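Local coordinates for LamCAT (Aquimarina, PDB 6JH5), which probably hydrolyses the beta-1,3-glucosidic bonds of laminarin, as a marine bacterial laminarinase with a glycosyl hydrolase family 16 catalytic domain, at residues L36-R41 with G61-T66; I53-E58 with N217-R222; V21-N26 with R69-G74. One frame throughout, in Å; residues are numbered along the deposited sequence.

Contact 1 of 3, residues L36-R41 with G61-T66; sequences LQYYRR and GGYNYT
Tyr38 and Tyr65 are joined by the one direct hydrogen bond of this contact. Tyr38 N donates to Tyr65 O over 2.8 Å. Tyr65 O is also approached by the CA-H of Gln37. One residue on, Thr66 CA comes within 3.2 Å of Tyr38 O and adds a CA-H...O contact.

Tyr38 and Thr66 share one face of the sheet, Gln37 and Tyr65 the other. Tyr38 and Tyr63 cross at about a right angle. Tyr38 CB and Tyr63 CB are 4.1 Å apart. CD2 of Tyr63 sits at the edge of the Tyr38 ring, near its plane. The Tyr38 ring swings to this place with CG anti to the backbone N (chi1 -178°). Its CE2 reaches Gly61 CA, where a CB would clash with the ring; the positive phi of Gly61 also favours glycine. Further along, Arg40 lays its CD against Thr66 CG2 at 3.7 Å. At the start of 36-41, Leu36 lies beside Tyr65, pointing the same way, with Leu36 CB 3.9 Å from Tyr65 CD2. A water accepts from Asn64 N and donates to Leu36 O, bridging the backbones where they diverge.

Partners further out fix the polar ends. Tyr65 OH bonds to Asn216, and Thr66 OG1 bonds to Glu58 and Asn43. The bent side chain of Gln37 leads away from 61-66, and its amide is held by Glu35 and the backbone of Ile205.

Strand 37-39 thus runs parallel to the start of strand 63-71, whose other neighbours in this region are antiparallel. The contact adds a short parallel pairing to the beta-jelly-roll sandwich of family 16 glycosyl hydrolases.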
loop_
_atom_site.group_PDB
_atom_site.type_symbol
_atom_site.label_atom_id
_atom_site.label_comp_id
_atom_site.label_asym_id
_atom_site.label_seq_id
_atom_site.Cartn_x
_atom_site.Cartn_y
_atom_site.Cartn_z
ATOM N N LEU A 36 -14.798 6.323 0.649
ATOM C CA LEU A 36 -16.074 6.384 -0.095
ATOM C C LEU A 36 -16.223 5.282 -1.150
ATOM O O LEU A 36 -17.290 5.173 -1.679
ATOM C CB LEU A 36 -16.124 7.738 -0.807
ATOM C CG LEU A 36 -15.979 8.970 0.083
ATOM C CD1 LEU A 36 -16.060 10.225 -0.757
ATOM C CD2 LEU A 36 -17.041 9.010 1.154
ATOM N N GLN A 37 -15.192 4.497 -1.417
ATOM C CA GLN A 37 -15.300 3.543 -2.550
ATOM C C GLN A 37 -15.799 2.150 -2.162
ATOM O O GLN A 37 -15.653 1.749 -1.043
ATOM C CB GLN A 37 -13.965 3.418 -3.285
ATOM C CG GLN A 37 -12.975 2.505 -2.581
ATOM C CD GLN A 37 -12.484 3.091 -1.290
ATOM O OE1 GLN A 37 -12.362 4.278 -1.152
ATOM N NE2 GLN A 37 -12.216 2.233 -0.338
ATOM N N TYR A 38 -16.355 1.475 -3.155
ATOM C CA TYR A 38 -16.757 0.063 -3.008
ATOM C C TYR A 38 -15.755 -0.724 -3.858
ATOM O O TYR A 38 -15.684 -0.512 -5.034
ATOM C CB TYR A 38 -18.175 -0.088 -3.542
ATOM C CG TYR A 38 -18.784 -1.453 -3.426
ATOM C CD1 TYR A 38 -18.387 -2.480 -4.245
ATOM C CD2 TYR A 38 -19.798 -1.686 -2.529
ATOM C CE1 TYR A 38 -18.968 -3.726 -4.148
ATOM C CE2 TYR A 38 -20.399 -2.922 -2.440
ATOM C CZ TYR A 38 -19.976 -3.953 -3.244
ATOM O OH TYR A 38 -20.576 -5.165 -3.142
ATOM N N TYR A 39 -14.967 -1.575 -3.219
ATOM C CA TYR A 39 -13.946 -2.349 -3.947
ATOM C C TYR A 39 -14.578 -3.486 -4.760
ATOM O O TYR A 39 -15.512 -4.081 -4.334
ATOM C CB TYR A 39 -12.914 -2.847 -2.943
ATOM C CG TYR A 39 -11.979 -1.788 -2.420
ATOM C CD1 TYR A 39 -11.296 -0.966 -3.284
ATOM C CD2 TYR A 39 -11.714 -1.676 -1.069
ATOM C CE1 TYR A 39 -10.398 -0.029 -2.824
ATOM C CE2 TYR A 39 -10.818 -0.738 -0.592
ATOM C CZ TYR A 39 -10.141 0.071 -1.476
ATOM O OH TYR A 39 -9.255 0.971 -0.993
ATOM N N ARG A 40 -13.998 -3.732 -5.926
ATOM C CA ARG A 40 -14.466 -4.792 -6.842
ATOM C C ARG A 40 -13.268 -5.434 -7.555
ATOM O O ARG A 40 -12.249 -4.830 -7.657
ATOM C CB ARG A 40 -15.290 -4.161 -7.966
ATOM C CG ARG A 40 -16.505 -3.383 -7.496
ATOM C CD ARG A 40 -17.409 -3.006 -8.649
ATOM N NE ARG A 40 -18.208 -4.149 -9.021
ATOM C CZ ARG A 40 -18.678 -4.362 -10.218
ATOM N NH1 ARG A 40 -18.383 -3.528 -11.191
ATOM N NH2 ARG A 40 -19.407 -5.428 -10.451
ATOM N N ARG A 41 -13.450 -6.673 -7.996
ATOM C CA ARG A 41 -12.453 -7.375 -8.834
ATOM C C ARG A 41 -12.387 -6.754 -10.234
ATOM O O ARG A 41 -11.366 -6.691 -10.780
ATOM C CB ARG A 41 -12.867 -8.833 -8.981
ATOM C CG ARG A 41 -12.014 -9.604 -9.965
ATOM C CD ARG A 41 -10.585 -9.649 -9.496
ATOM N NE ARG A 41 -9.695 -10.385 -10.361
ATOM C CZ ARG A 41 -9.157 -9.926 -11.459
ATOM N NH1 ARG A 41 -9.434 -8.707 -11.874
ATOM N NH2 ARG A 41 -8.316 -10.679 -12.136
ATOM N N GLY A 61 -24.029 -0.780 -4.181
ATOM C CA GLY A 61 -24.061 -1.007 -2.727
ATOM C C GLY A 61 -24.252 0.247 -1.901
ATOM O O GLY A 61 -23.969 0.200 -0.741
ATOM N N GLY A 62 -24.809 1.298 -2.489
ATOM C CA GLY A 62 -24.999 2.547 -1.737
ATOM C C GLY A 62 -23.824 3.490 -1.841
ATOM O O GLY A 62 -23.897 4.540 -1.282
ATOM N N TYR A 63 -22.816 3.125 -2.616
ATOM C CA TYR A 63 -21.586 3.937 -2.754
ATOM C C TYR A 63 -21.489 4.487 -4.168
ATOM O O TYR A 63 -22.130 3.957 -5.050
ATOM C CB TYR A 63 -20.371 3.117 -2.315
ATOM C CG TYR A 63 -20.483 2.775 -0.862
ATOM C CD1 TYR A 63 -20.075 3.671 0.099
ATOM C CD2 TYR A 63 -21.114 1.623 -0.455
ATOM C CE1 TYR A 63 -20.235 3.409 1.439
ATOM C CE2 TYR A 63 -21.272 1.337 0.882
ATOM C CZ TYR A 63 -20.838 2.237 1.829
ATOM O OH TYR A 63 -21.017 1.974 3.141
ATOM N N ASN A 64 -20.696 5.539 -4.332
ATOM C CA ASN A 64 -20.640 6.266 -5.626
ATOM C C ASN A 64 -19.320 6.114 -6.380
ATOM O O ASN A 64 -19.184 6.710 -7.412
ATOM C CB ASN A 64 -20.980 7.730 -5.383
ATOM C CG ASN A 64 -22.342 7.831 -4.751
ATOM O OD1 ASN A 64 -23.266 7.191 -5.193
ATOM N ND2 ASN A 64 -22.439 8.592 -3.688
ATOM N N TYR A 65 -18.384 5.377 -5.813
ATOM C CA TYR A 65 -17.085 5.146 -6.472
ATOM C C TYR A 65 -16.721 3.667 -6.314
ATOM O O TYR A 65 -17.086 3.054 -5.350
ATOM C CB TYR A 65 -15.968 5.997 -5.861
ATOM C CG TYR A 65 -16.270 7.468 -5.796
ATOM C CD1 TYR A 65 -16.024 8.289 -6.871
ATOM C CD2 TYR A 65 -16.831 8.022 -4.668
ATOM C CE1 TYR A 65 -16.317 9.639 -6.815
ATOM C CE2 TYR A 65 -17.129 9.366 -4.596
ATOM C CZ TYR A 65 -16.875 10.179 -5.675
ATOM O OH TYR A 65 -17.180 11.496 -5.614
ATOM N N THR A 66 -16.010 3.162 -7.304
ATOM C CA THR A 66 -15.482 1.786 -7.255
ATOM C C THR A 66 -13.982 1.837 -7.504
ATOM O O THR A 66 -13.514 2.733 -8.147
ATOM C CB THR A 66 -16.163 0.852 -8.257
ATOM O OG1 THR A 66 -15.969 1.385 -9.557
ATOM C CG2 THR A 66 -17.626 0.664 -7.936
HETATM O O HOH W 1 -19.543 6.744 -2.108
#

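Contact 2 of 3, residues I53-E58 with N217-R222; sequences ITAKRE and NAFPAR
Phe219 and Arg57 cross at about a right angle where two antiparallel strands of the family 16 beta-sandwich meet. The strands, 50-60 and 221-232, are far apart in sequence but neighbours in the sheet. The aliphatic part of Arg57 does the touching: CG lies 3.8 Å from Phe219 CG, and CD follows along CD1. The guanidinium plane is turned 64° from the ring.

The CD2 edge of the ring meets the backbone. Ala55 O lies near the ring plane, 3.6 Å from Phe219 CD2, and Ala55 CB packs on CE2. Phe219 also meets the Tyr65 ring, and Phe92 edge-to-face. A cis peptide bond links Phe219 to Pro220, just before the regular pairing begins.

Ala55 and Ala221 form a hydrogen-bonded pair. Ala55 N donates to Ala221 O over 2.8 Å and Ala221 N to Ala55 O over 3.0 Å.

The next pair, Thr54 and Arg222, is non-hydrogen-bonded, and its side chains lie side by side on the other face. Thr54 CG2 is anti to the backbone N, which lays it alongside Pro220 CB at 3.9 Å and leaves OG1 on the Arg222 side. The guanidinium makes a salt bridge with Glu47. One water, in the guanidinium plane, accepts from Arg222 NH1 and lies 2.8 Å from Thr54 OG1.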
loop_
_atom_site.group_PDB
_atom_site.type_symbol
_atom_site.label_atom_id
_atom_site.label_comp_id
_atom_site.label_asym_id
_atom_site.label_seq_id
_atom_site.Cartn_x
_atom_site.Cartn_y
_atom_site.Cartn_z
ATOM N N ILE A 53 -5.250 -0.506 -11.876
ATOM C CA ILE A 53 -6.357 -0.379 -10.905
ATOM C C ILE A 53 -7.099 0.887 -11.332
ATOM O O ILE A 53 -6.498 1.914 -11.337
ATOM C CB ILE A 53 -5.836 -0.282 -9.468
ATOM C CG1 ILE A 53 -5.315 -1.639 -9.001
ATOM C CG2 ILE A 53 -6.942 0.227 -8.563
ATOM C CD1 ILE A 53 -4.762 -1.645 -7.603
ATOM N N THR A 54 -8.353 0.741 -11.719
ATOM C CA THR A 54 -9.116 1.900 -12.211
ATOM C C THR A 54 -10.151 2.293 -11.171
ATOM O O THR A 54 -10.868 1.441 -10.765
ATOM C CB THR A 54 -9.849 1.533 -13.508
ATOM O OG1 THR A 54 -8.890 1.089 -14.447
ATOM C CG2 THR A 54 -10.630 2.689 -14.096
ATOM N N ALA A 55 -10.137 3.554 -10.756
ATOM C CA ALA A 55 -11.204 4.043 -9.869
ATOM C C ALA A 55 -12.268 4.664 -10.772
ATOM O O ALA A 55 -11.915 5.334 -11.701
ATOM C CB ALA A 55 -10.678 5.036 -8.869
ATOM N N LYS A 56 -13.528 4.390 -10.478
ATOM C CA LYS A 56 -14.614 4.884 -11.352
ATOM C C LYS A 56 -15.741 5.537 -10.556
ATOM O O LYS A 56 -15.903 5.243 -9.421
ATOM C CB LYS A 56 -15.249 3.694 -12.078
ATOM C CG LYS A 56 -14.307 2.934 -12.992
ATOM C CD LYS A 56 -14.966 1.773 -13.690
ATOM C CE LYS A 56 -14.004 1.067 -14.624
ATOM N NZ LYS A 56 -14.419 -0.335 -14.875
ATOM N N ARG A 57 -16.491 6.397 -11.229
ATOM C CA ARG A 57 -17.715 6.961 -10.635
ATOM C C ARG A 57 -18.811 6.008 -11.062
ATOM O O ARG A 57 -19.166 6.005 -12.211
ATOM C CB ARG A 57 -18.035 8.312 -11.244
ATOM C CG ARG A 57 -17.362 9.435 -10.499
ATOM C CD ARG A 57 -17.610 10.757 -11.149
ATOM N NE ARG A 57 -18.939 11.194 -10.808
ATOM C CZ ARG A 57 -19.671 11.987 -11.558
ATOM N NH1 ARG A 57 -19.198 12.439 -12.707
ATOM N NH2 ARG A 57 -20.871 12.342 -11.156
ATOM N N GLU A 58 -19.243 5.192 -10.136
ATOM C CA GLU A 58 -20.213 4.139 -10.466
ATOM C C GLU A 58 -21.000 3.879 -9.188
ATOM O O GLU A 58 -20.398 3.885 -8.136
ATOM C CB GLU A 58 -19.333 2.999 -10.987
ATOM C CG GLU A 58 -19.761 1.607 -10.670
ATOM C CD GLU A 58 -18.948 0.579 -11.438
ATOM O OE1 GLU A 58 -19.564 -0.336 -11.976
ATOM O OE2 GLU A 58 -17.756 0.685 -11.482
ATOM N N ASN A 217 -14.188 15.073 -11.870
ATOM C CA ASN A 217 -13.776 15.158 -13.286
ATOM C C ASN A 217 -12.462 14.403 -13.487
ATOM O O ASN A 217 -11.926 14.468 -14.562
ATOM C CB ASN A 217 -13.667 16.603 -13.762
ATOM C CG ASN A 217 -15.019 17.230 -13.992
ATOM O OD1 ASN A 217 -15.307 18.302 -13.491
ATOM N ND2 ASN A 217 -15.859 16.556 -14.718
ATOM N N ALA A 218 -12.000 13.712 -12.451
ATOM C CA ALA A 218 -10.761 12.918 -12.565
ATOM C C ALA A 218 -11.084 11.434 -12.813
ATOM O O ALA A 218 -10.180 10.645 -12.820
ATOM C CB ALA A 218 -9.958 13.100 -11.311
ATOM N N PHE A 219 -12.351 11.104 -13.033
ATOM C CA PHE A 219 -12.779 9.700 -13.236
ATOM C C PHE A 219 -13.068 9.445 -14.708
ATOM O O PHE A 219 -13.666 10.281 -15.316
ATOM C CB PHE A 219 -13.970 9.368 -12.339
ATOM C CG PHE A 219 -13.625 9.445 -10.878
ATOM C CD1 PHE A 219 -13.756 10.619 -10.173
ATOM C CD2 PHE A 219 -13.151 8.337 -10.218
ATOM C CE1 PHE A 219 -13.410 10.683 -8.839
ATOM C CE2 PHE A 219 -12.810 8.401 -8.882
ATOM C CZ PHE A 219 -12.947 9.573 -8.193
ATOM N N PRO A 220 -12.689 8.290 -15.278
ATOM C CA PRO A 220 -11.946 7.238 -14.579
ATOM C C PRO A 220 -10.459 7.534 -14.333
ATOM O O PRO A 220 -9.851 8.168 -15.113
ATOM C CB PRO A 220 -12.127 6.033 -15.511
ATOM C CG PRO A 220 -12.174 6.668 -16.866
ATOM C CD PRO A 220 -13.025 7.900 -16.636
ATOM N N ALA A 221 -9.928 7.005 -13.234
ATOM C CA ALA A 221 -8.530 7.278 -12.866
ATOM C C ALA A 221 -7.764 5.956 -12.814
ATOM O O ALA A 221 -8.271 5.036 -12.259
ATOM C CB ALA A 221 -8.510 7.977 -11.539
ATOM N N ARG A 222 -6.557 5.956 -13.343
ATOM C CA ARG A 222 -5.772 4.704 -13.439
ATOM C C ARG A 222 -4.496 4.727 -12.602
ATOM O O ARG A 222 -3.699 5.607 -12.755
ATOM C CB ARG A 222 -5.410 4.460 -14.905
ATOM C CG ARG A 222 -6.608 4.069 -15.744
ATOM C CD ARG A 222 -6.397 4.306 -17.218
ATOM N NE ARG A 222 -5.208 3.728 -17.793
ATOM C CZ ARG A 222 -5.192 2.591 -18.440
ATOM N NH1 ARG A 222 -6.295 1.885 -18.537
ATOM N NH2 ARG A 222 -4.081 2.163 -18.980
HETATM O O HOH W 2 -8.823 1.817 -17.121
#

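Contact 3 of 3, residues V21-N26 with R69-G74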
loop_
_atom_site.group_PDB
_atom_site.type_symbol
_atom_site.label_atom_id
_atom_site.label_comp_id
_atom_site.label_asym_id
_atom_site.label_seq_id
_atom_site.Cartn_x
_atom_site.Cartn_y
_atom_site.Cartn_z
ATOM N N VAL A 21 -5.555 -11.888 -3.724
ATOM C CA VAL A 21 -6.948 -12.025 -3.216
ATOM C C VAL A 21 -7.564 -10.619 -3.248
ATOM O O VAL A 21 -6.870 -9.696 -2.968
ATOM C CB VAL A 21 -6.907 -12.594 -1.781
ATOM C CG1 VAL A 21 -8.279 -12.714 -1.177
ATOM C CG2 VAL A 21 -6.218 -13.939 -1.778
ATOM N N PHE A 22 -8.852 -10.510 -3.534
ATOM C CA PHE A 22 -9.467 -9.175 -3.700
ATOM C C PHE A 22 -10.516 -8.868 -2.645
ATOM O O PHE A 22 -11.250 -9.729 -2.276
ATOM C CB PHE A 22 -10.102 -9.071 -5.086
ATOM C CG PHE A 22 -9.096 -9.055 -6.206
ATOM C CD1 PHE A 22 -8.472 -10.215 -6.619
ATOM C CD2 PHE A 22 -8.759 -7.873 -6.831
ATOM C CE1 PHE A 22 -7.546 -10.199 -7.641
ATOM C CE2 PHE A 22 -7.831 -7.863 -7.852
ATOM C CZ PHE A 22 -7.219 -9.020 -8.242
ATOM N N GLU A 23 -10.528 -7.627 -2.193
ATOM C CA GLU A 23 -11.592 -7.230 -1.253
ATOM C C GLU A 23 -12.804 -6.765 -2.063
ATOM O O GLU A 23 -12.659 -6.416 -3.208
ATOM C CB GLU A 23 -11.181 -6.081 -0.341
ATOM C CG GLU A 23 -9.969 -6.376 0.513
ATOM C CD GLU A 23 -10.149 -7.394 1.614
ATOM O OE1 GLU A 23 -11.224 -7.947 1.714
ATOM O OE2 GLU A 23 -9.200 -7.610 2.325
ATOM N N THR A 24 -13.950 -6.796 -1.423
ATOM C CA THR A 24 -15.209 -6.336 -2.052
ATOM C C THR A 24 -15.924 -5.359 -1.116
ATOM O O THR A 24 -15.997 -5.646 0.041
ATOM C CB THR A 24 -16.134 -7.535 -2.284
ATOM O OG1 THR A 24 -15.466 -8.430 -3.163
ATOM C CG2 THR A 24 -17.455 -7.133 -2.885
ATOM N N GLY A 25 -16.409 -4.241 -1.641
ATOM C CA GLY A 25 -17.212 -3.337 -0.807
ATOM C C GLY A 25 -16.483 -2.234 -0.060
ATOM O O GLY A 25 -15.352 -1.964 -0.345
ATOM N N ASN A 26 -17.217 -1.617 0.855
ATOM C CA ASN A 26 -16.747 -0.447 1.632
ATOM C C ASN A 26 -16.214 -0.831 3.013
ATOM O O ASN A 26 -15.852 0.036 3.733
ATOM C CB ASN A 26 -17.875 0.573 1.746
ATOM C CG ASN A 26 -17.425 1.903 2.301
ATOM O OD1 ASN A 26 -17.879 2.317 3.344
ATOM N ND2 ASN A 26 -16.552 2.571 1.575
ATOM N N ARG A 69 -8.893 -3.174 -4.109
ATOM C CA ARG A 69 -7.955 -3.414 -2.992
ATOM C C ARG A 69 -7.565 -4.887 -3.113
ATOM O O ARG A 69 -8.430 -5.711 -3.000
ATOM C CB ARG A 69 -8.577 -3.097 -1.636
ATOM C CG ARG A 69 -7.675 -3.367 -0.442
ATOM C CD ARG A 69 -8.132 -2.636 0.793
ATOM N NE ARG A 69 -7.672 -3.290 1.994
ATOM C CZ ARG A 69 -7.694 -2.732 3.190
ATOM N NH1 ARG A 69 -8.083 -1.479 3.323
ATOM N NH2 ARG A 69 -7.315 -3.421 4.248
ATOM N N MET A 70 -6.294 -5.160 -3.351
ATOM C CA MET A 70 -5.881 -6.561 -3.562
ATOM C C MET A 70 -4.713 -6.879 -2.627
ATOM O O MET A 70 -4.002 -5.976 -2.285
ATOM C CB MET A 70 -5.530 -6.786 -5.033
ATOM C CG MET A 70 -4.497 -5.841 -5.544
ATOM S SD MET A 70 -4.443 -5.715 -7.372
ATOM C CE MET A 70 -3.564 -7.222 -7.804
ATOM N N LYS A 71 -4.574 -8.137 -2.243
ATOM C CA LYS A 71 -3.572 -8.493 -1.214
ATOM C C LYS A 71 -3.014 -9.894 -1.447
ATOM O O LYS A 71 -3.623 -10.651 -2.115
ATOM C CB LYS A 71 -4.231 -8.449 0.165
ATOM C CG LYS A 71 -5.422 -9.381 0.321
ATOM C CD LYS A 71 -6.190 -9.166 1.588
ATOM C CE LYS A 71 -7.286 -10.193 1.759
ATOM N NZ LYS A 71 -8.097 -9.968 2.969
ATOM N N THR A 72 -1.854 -10.147 -0.861
ATOM C CA THR A 72 -1.236 -11.491 -0.954
ATOM C C THR A 72 -1.551 -12.300 0.308
ATOM O O THR A 72 -1.055 -13.374 0.440
ATOM C CB THR A 72 0.270 -11.435 -1.239
ATOM O OG1 THR A 72 0.992 -10.916 -0.128
ATOM C CG2 THR A 72 0.589 -10.644 -2.490
ATOM N N GLN A 73 -2.392 -11.747 1.163
ATOM C CA GLN A 73 -2.744 -12.415 2.436
ATOM C C GLN A 73 -3.288 -13.808 2.121
ATOM O O GLN A 73 -4.120 -13.925 1.298
ATOM C CB GLN A 73 -3.812 -11.597 3.162
ATOM C CG GLN A 73 -4.183 -12.154 4.522
ATOM C CD GLN A 73 -5.186 -11.280 5.227
ATOM O OE1 GLN A 73 -5.863 -10.479 4.631
ATOM N NE2 GLN A 73 -5.267 -11.456 6.522
ATOM N N GLY A 74 -2.746 -14.815 2.789
ATOM C CA GLY A 74 -3.194 -16.204 2.602
ATOM C C GLY A 74 -2.516 -16.886 1.433
ATOM O O GLY A 74 -2.794 -18.037 1.196
HETATM O O HOH W 3 -10.873 -5.205 -5.025
HETATM O O HOH W 4 -7.074 -5.954 2.869
HETATM O O HOH W 5 -10.725 -10.813 1.964
#
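Val21 and Lys71 exchange two backbone hydrogen bonds, Val21 N to Lys71 O and Lys71 N to Val21 O. A third runs from Glu23 N to Arg69 O. Together they pair strand 21-22 antiparallel to the end of strand 63-71.

The apolar contact is on the other face from Val21 and Lys71. Met70 CB stands over the Phe22 ring, 4.1 Å from its centroid, as a CH-pi contact. Met70 SD lies obliquely beside the ring, a Met-aromatic contact. Arg41 adds a cation-pi contact to Phe22.

The charged contact centres on Lys71 NZ. Lys71 CG sits between the backbone N and the carbonyl carbon (chi1 59°), and the chain beyond is extended, which carries NZ to Glu23. NZ forms a 2.7 Å salt bridge with Glu23 OE2, approaching from above the carboxylate plane. It also donates to Gln73 OE1 at 2.8 Å and to a water shared with Glu23 OE1. Glu23 CG packs along Arg69 CG, and another water links Glu23 OE2 to Arg69 NE.

A methionine in place of Lys71 would probably leave the Glu23 carboxylate without its ion-pair mate and Gln73 OE1 without this donor. With Lys71 bonded and Arg69 nearby, Glu23 is likely to stay ionised.

Strand 63-71 ties the three contacts together. Contact 1 uses its start and contact 3 its end, with centres about 13 Å apart. Contact 2 lies on the neighbouring strand 50-60, about 11 Å from contact 1 between centres. Thr66 O and Lys56 N, 2.9 Å apart, probably hydrogen-bond across that boundary. Between contacts 1 and 3, Tyr39 O and Gly25 N are 2.8 Å apart. Contacts 2 and 3 barely meet, through Ile53 CD1 and Met70 SD. The calcium ion, bound by Glu11, Gly49 and Asp226, is about 12 Å from the side chains of Arg222 and Met70.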